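Local coordinates for protein UDP-4-amino-4,6-dideoxy-N-acetyl-beta-L-altrosamine transaminase (Helicobacter pylori, PDB 2FNU) that catalyses the pyridoxal phosphate-dependent transamination of a UDP-linked 4-keto sugar, the second step in making pseudaminic acid for flagellin modification, at residues Thr57-Phe67 against Ala86-Tyr96. Numbering follows the deposited sequence.
Sequences TSALLTLYRNF and ATANMLLESGY. With PMP (4'-deoxy-4'-aminopyridoxal-5'-phosphate), chain E.
Tyr64 lies across helix 86-93 and ties it to helix 56-66 in the large domain of this fold-type I aminotransferase, with the cofactor at the Thr57/Ala86 end. The two helices pack side by side on the central mixed sheet, at 41° with axes 9.0 Å apart. With CG anti to its carbonyl carbon (chi1 -68°), the Tyr64 ring presents one face to Leu91, whose CD2 sits 3.5 Å from the ring centroid, only 13° off the normal, a CH-pi contact. The ring edge runs along the backbone of Met90, and OH donates to Thr87 O (2.9 Å) in the carbonyl plane, on a lone pair; the bond ties down the far end of the ring. Met90 fills the groove beside it as a knob among Thr57, Leu60, Leu61 and Tyr64. Its chain, bent at chi2, lays CG against Thr57 CG2 and turns SD to Leu61 CB, 3.8 Å away.

Toward the cofactor, the branches of Thr57 divide their work: CG2 meets Met90, while OG1, beside Ala86 CB, donates to phosphate O3P of PMP (2.7 Å), which also accepts from Thr57 N. Leu60 CD1 reaches both Thr87 CA and the pyridine C6. Thr87 OG1 is hydrogen-bonded to Asp154 and Ser83.

At the other end, Ser94 OG fits between Leu61 CD1 and Tyr64 CB while donating back to Met90 O. Arg65 NH1 forms a salt bridge with Glu93 of the second subunit, and Glu93 reciprocally with Arg65 of that subunit, whose His227 also hydrogen-bonds Glu93 OE2. Beyond Gly95, in a Schellman turn, the Tyr96 ring meets Phe67 obliquely, and a water links Tyr96 to helix 56-66, accepting from Tyr96 OH (2.7 Å) and donating to Tyr64 O (2.8 Å).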
loop_
_atom_site.group_PDB
_atom_site.type_symbol
_atom_site.label_atom_id
_atom_site.label_comp_id
_atom_site.label_asym_id
_atom_site.label_seq_id
_atom_site.Cartn_x
_atom_site.Cartn_y
_atom_site.Cartn_z
ATOM N N THR B 57 0.515 7.564 3.726
ATOM C CA THR B 57 -0.872 7.427 4.189
ATOM C C THR B 57 -1.042 6.091 4.935
ATOM O O THR B 57 -1.702 6.037 5.980
ATOM C CB THR B 57 -1.846 7.552 3.019
ATOM O OG1 THR B 57 -1.603 8.796 2.376
ATOM C CG2 THR B 57 -3.282 7.556 3.502
ATOM N N SER B 58 -0.402 5.034 4.435
ATOM C CA SER B 58 -0.383 3.746 5.146
ATOM C C SER B 58 0.337 3.853 6.485
ATOM O O SER B 58 -0.105 3.273 7.496
ATOM C CB SER B 58 0.244 2.643 4.291
ATOM O OG SER B 58 -0.562 2.366 3.160
ATOM N N ALA B 59 1.465 4.573 6.477
ATOM C CA ALA B 59 2.209 4.855 7.697
ATOM C C ALA B 59 1.341 5.599 8.720
ATOM O O ALA B 59 1.321 5.238 9.913
ATOM C CB ALA B 59 3.456 5.645 7.365
ATOM N N LEU B 60 0.601 6.616 8.259
ATOM C CA LEU B 60 -0.247 7.393 9.166
ATOM C C LEU B 60 -1.333 6.509 9.779
ATOM O O LEU B 60 -1.577 6.569 10.992
ATOM C CB LEU B 60 -0.896 8.587 8.432
ATOM C CG LEU B 60 -0.006 9.794 8.150
ATOM C CD1 LEU B 60 -0.650 10.712 7.117
ATOM C CD2 LEU B 60 0.284 10.569 9.419
ATOM N N LEU B 61 -1.990 5.687 8.953
ATOM C CA LEU B 61 -3.036 4.816 9.485
ATOM C C LEU B 61 -2.428 3.875 10.526
ATOM O O LEU B 61 -2.992 3.658 11.603
ATOM C CB LEU B 61 -3.661 3.964 8.384
ATOM C CG LEU B 61 -4.685 2.929 8.875
ATOM C CD1 LEU B 61 -5.932 3.647 9.410
ATOM C CD2 LEU B 61 -5.067 1.960 7.757
ATOM N N THR B 62 -1.277 3.304 10.198
ATOM C CA THR B 62 -0.625 2.363 11.118
ATOM C C THR B 62 -0.270 3.036 12.448
ATOM O O THR B 62 -0.479 2.461 13.517
ATOM C CB THR B 62 0.626 1.773 10.454
ATOM O OG1 THR B 62 0.206 1.082 9.270
ATOM C CG2 THR B 62 1.343 0.780 11.386
ATOM N N LEU B 63 0.253 4.251 12.371
ATOM C CA LEU B 63 0.555 5.017 13.583
ATOM C C LEU B 63 -0.725 5.333 14.375
ATOM O O LEU B 63 -0.778 5.102 15.601
ATOM C CB LEU B 63 1.304 6.313 13.231
ATOM C CG LEU B 63 1.551 7.236 14.436
ATOM C CD1 LEU B 63 2.320 6.535 15.570
ATOM C CD2 LEU B 63 2.337 8.455 13.907
ATOM N N TYR B 64 -1.743 5.870 13.704
ATOM C CA TYR B 64 -2.945 6.289 14.419
ATOM C C TYR B 64 -3.656 5.113 15.077
ATOM O O TYR B 64 -4.254 5.274 16.149
ATOM C CB TYR B 64 -3.919 6.962 13.453
ATOM C CG TYR B 64 -3.489 8.317 12.882
ATOM C CD1 TYR B 64 -4.124 8.827 11.760
ATOM C CD2 TYR B 64 -2.471 9.089 13.482
ATOM C CE1 TYR B 64 -3.804 10.077 11.238
ATOM C CE2 TYR B 64 -2.121 10.336 12.967
ATOM C CZ TYR B 64 -2.810 10.832 11.833
ATOM O OH TYR B 64 -2.507 12.067 11.297
ATOM N N ARG B 65 -3.611 3.946 14.435
ATOM C CA ARG B 65 -4.303 2.769 14.952
ATOM C C ARG B 65 -3.559 2.162 16.127
ATOM O O ARG B 65 -4.167 1.485 16.971
ATOM C CB ARG B 65 -4.465 1.699 13.854
ATOM C CG ARG B 65 -5.576 2.018 12.835
ATOM C CD ARG B 65 -7.001 1.782 13.399
ATOM N NE ARG B 65 -7.188 0.384 13.807
ATOM C CZ ARG B 65 -7.452 -0.619 12.964
ATOM N NH1 ARG B 65 -7.613 -0.398 11.657
ATOM N NH2 ARG B 65 -7.548 -1.857 13.442
ATOM N N ASN B 66 -2.247 2.386 16.188
ATOM C CA ASN B 66 -1.415 1.630 17.130
ATOM C C ASN B 66 -0.800 2.417 18.284
ATOM O O ASN B 66 -0.340 1.806 19.261
ATOM C CB ASN B 66 -0.321 0.850 16.383
ATOM C CG ASN B 66 -0.894 -0.287 15.557
ATOM O OD1 ASN B 66 -1.083 -0.165 14.337
ATOM N ND2 ASN B 66 -1.192 -1.389 16.212
ATOM N N PHE B 67 -0.780 3.750 18.199
ATOM C CA PHE B 67 -0.131 4.520 19.279
ATOM C C PHE B 67 -0.837 4.306 20.613
ATOM O O PHE B 67 -0.223 4.425 21.674
ATOM C CB PHE B 67 0.009 6.012 18.913
ATOM C CG PHE B 67 -1.240 6.823 19.134
ATOM C CD1 PHE B 67 -1.353 7.670 20.248
ATOM C CD2 PHE B 67 -2.288 6.779 18.208
ATOM C CE1 PHE B 67 -2.512 8.417 20.454
ATOM C CE2 PHE B 67 -3.440 7.528 18.396
ATOM C CZ PHE B 67 -3.551 8.361 19.531
ATOM N N ALA B 86 -4.907 13.498 3.678
ATOM C CA ALA B 86 -4.566 12.216 4.310
ATOM C C ALA B 86 -4.332 12.331 5.811
ATOM O O ALA B 86 -4.633 11.400 6.550
ATOM C CB ALA B 86 -3.326 11.600 3.647
ATOM N N THR B 87 -3.760 13.455 6.264
ATOM C CA THR B 87 -3.440 13.603 7.683
ATOM C C THR B 87 -4.696 13.438 8.526
ATOM O O THR B 87 -4.671 12.825 9.604
ATOM C CB THR B 87 -2.817 14.981 7.938
ATOM O OG1 THR B 87 -1.715 15.188 7.040
ATOM C CG2 THR B 87 -2.290 15.075 9.380
ATOM N N ALA B 88 -5.807 13.969 8.012
ATOM C CA ALA B 88 -7.091 13.892 8.712
ATOM C C ALA B 88 -7.923 12.673 8.303
ATOM O O ALA B 88 -8.604 12.099 9.157
ATOM C CB ALA B 88 -7.899 15.172 8.514
ATOM N N ASN B 89 -7.883 12.272 7.025
ATOM C CA ASN B 89 -8.657 11.088 6.616
ATOM C C ASN B 89 -8.263 9.883 7.458
ATOM O O ASN B 89 -9.106 9.050 7.799
ATOM C CB ASN B 89 -8.414 10.702 5.148
ATOM C CG ASN B 89 -9.225 11.526 4.134
ATOM O OD1 ASN B 89 -9.010 11.387 2.908
ATOM N ND2 ASN B 89 -10.133 12.353 4.601
ATOM N N MET B 90 -6.974 9.755 7.780
ATOM C CA MET B 90 -6.551 8.564 8.538
ATOM C C MET B 90 -6.957 8.648 10.000
ATOM O O MET B 90 -7.091 7.614 10.648
ATOM C CB MET B 90 -5.056 8.282 8.366
ATOM C CG MET B 90 -4.656 7.917 6.935
ATOM S SD MET B 90 -5.562 6.456 6.314
ATOM C CE MET B 90 -6.875 7.245 5.359
ATOM N N LEU B 91 -7.223 9.861 10.490
ATOM C CA LEU B 91 -7.849 10.014 11.807
ATOM C C LEU B 91 -9.253 9.439 11.790
ATOM O O LEU B 91 -9.634 8.657 12.675
ATOM C CB LEU B 91 -7.848 11.488 12.249
ATOM C CG LEU B 91 -6.471 12.086 12.570
ATOM C CD1 LEU B 91 -6.553 13.605 12.793
ATOM C CD2 LEU B 91 -5.798 11.424 13.798
ATOM N N LEU B 92 -10.028 9.833 10.789
ATOM C CA LEU B 92 -11.405 9.324 10.664
ATOM C C LEU B 92 -11.397 7.804 10.580
ATOM O O LEU B 92 -12.208 7.149 11.228
ATOM C CB LEU B 92 -12.105 9.905 9.430
ATOM C CG LEU B 92 -12.367 11.420 9.447
ATOM C CD1 LEU B 92 -13.105 11.836 8.183
ATOM C CD2 LEU B 92 -13.146 11.863 10.695
ATOM N N GLU B 93 -10.467 7.244 9.800
ATOM C CA GLU B 93 -10.419 5.794 9.650
ATOM C C GLU B 93 -9.998 5.078 10.926
ATOM O O GLU B 93 -10.191 3.864 11.053
ATOM C CB GLU B 93 -9.499 5.397 8.489
ATOM C CG GLU B 93 -10.138 5.638 7.129
ATOM C CD GLU B 93 -11.139 4.528 6.788
ATOM O OE1 GLU B 93 -12.363 4.694 7.043
ATOM O OE2 GLU B 93 -10.682 3.464 6.310
ATOM N N SER B 94 -9.406 5.820 11.860
ATOM C CA SER B 94 -8.952 5.247 13.112
ATOM C C SER B 94 -9.934 5.542 14.248
ATOM O O SER B 94 -9.674 5.185 15.393
ATOM C CB SER B 94 -7.549 5.763 13.437
ATOM O OG SER B 94 -6.664 5.383 12.388
ATOM N N GLY B 95 -11.051 6.202 13.923
ATOM C CA GLY B 95 -12.117 6.433 14.907
ATOM C C GLY B 95 -12.101 7.817 15.521
ATOM O O GLY B 95 -12.992 8.153 16.317
ATOM N N TYR B 96 -11.106 8.623 15.158
ATOM C CA TYR B 96 -10.916 9.929 15.798
ATOM C C TYR B 96 -11.625 11.079 15.107
ATOM O O TYR B 96 -11.764 11.102 13.880
ATOM C CB TYR B 96 -9.407 10.248 15.904
ATOM C CG TYR B 96 -8.708 9.325 16.878
ATOM C CD1 TYR B 96 -7.972 8.227 16.432
ATOM C CD2 TYR B 96 -8.826 9.518 18.271
ATOM C CE1 TYR B 96 -7.356 7.355 17.339
ATOM C CE2 TYR B 96 -8.202 8.651 19.178
ATOM C CZ TYR B 96 -7.476 7.575 18.717
ATOM O OH TYR B 96 -6.886 6.720 19.621
HETATM N N1 PMP E . 0.841 14.141 4.728
HETATM C C2 PMP E . 1.279 15.221 4.007
HETATM C C2A PMP E . 1.599 16.501 4.743
HETATM C C3 PMP E . 1.427 15.103 2.618
HETATM O O3 PMP E . 1.893 16.155 1.882
HETATM C C4 PMP E . 1.105 13.892 1.960
HETATM C C4A PMP E . 1.172 13.763 0.454
HETATM N N4A PMP E . 0.843 14.998 -0.223
HETATM C C5 PMP E . 0.721 12.790 2.732
HETATM C C6 PMP E . 0.655 12.927 4.117
HETATM C C5A PMP E . 0.401 11.445 2.104
HETATM O O4P PMP E . 1.637 10.853 1.749
HETATM P P PMP E . 1.678 9.701 0.617
HETATM O O1P PMP E . 1.498 10.410 -0.704
HETATM O O2P PMP E . 3.057 9.120 0.715
HETATM O O3P PMP E . 0.611 8.680 0.909
HETATM O O HOH W 1 -5.831 4.560 18.360
HETATM O O HOH W 2 -8.997 1.631 10.139
#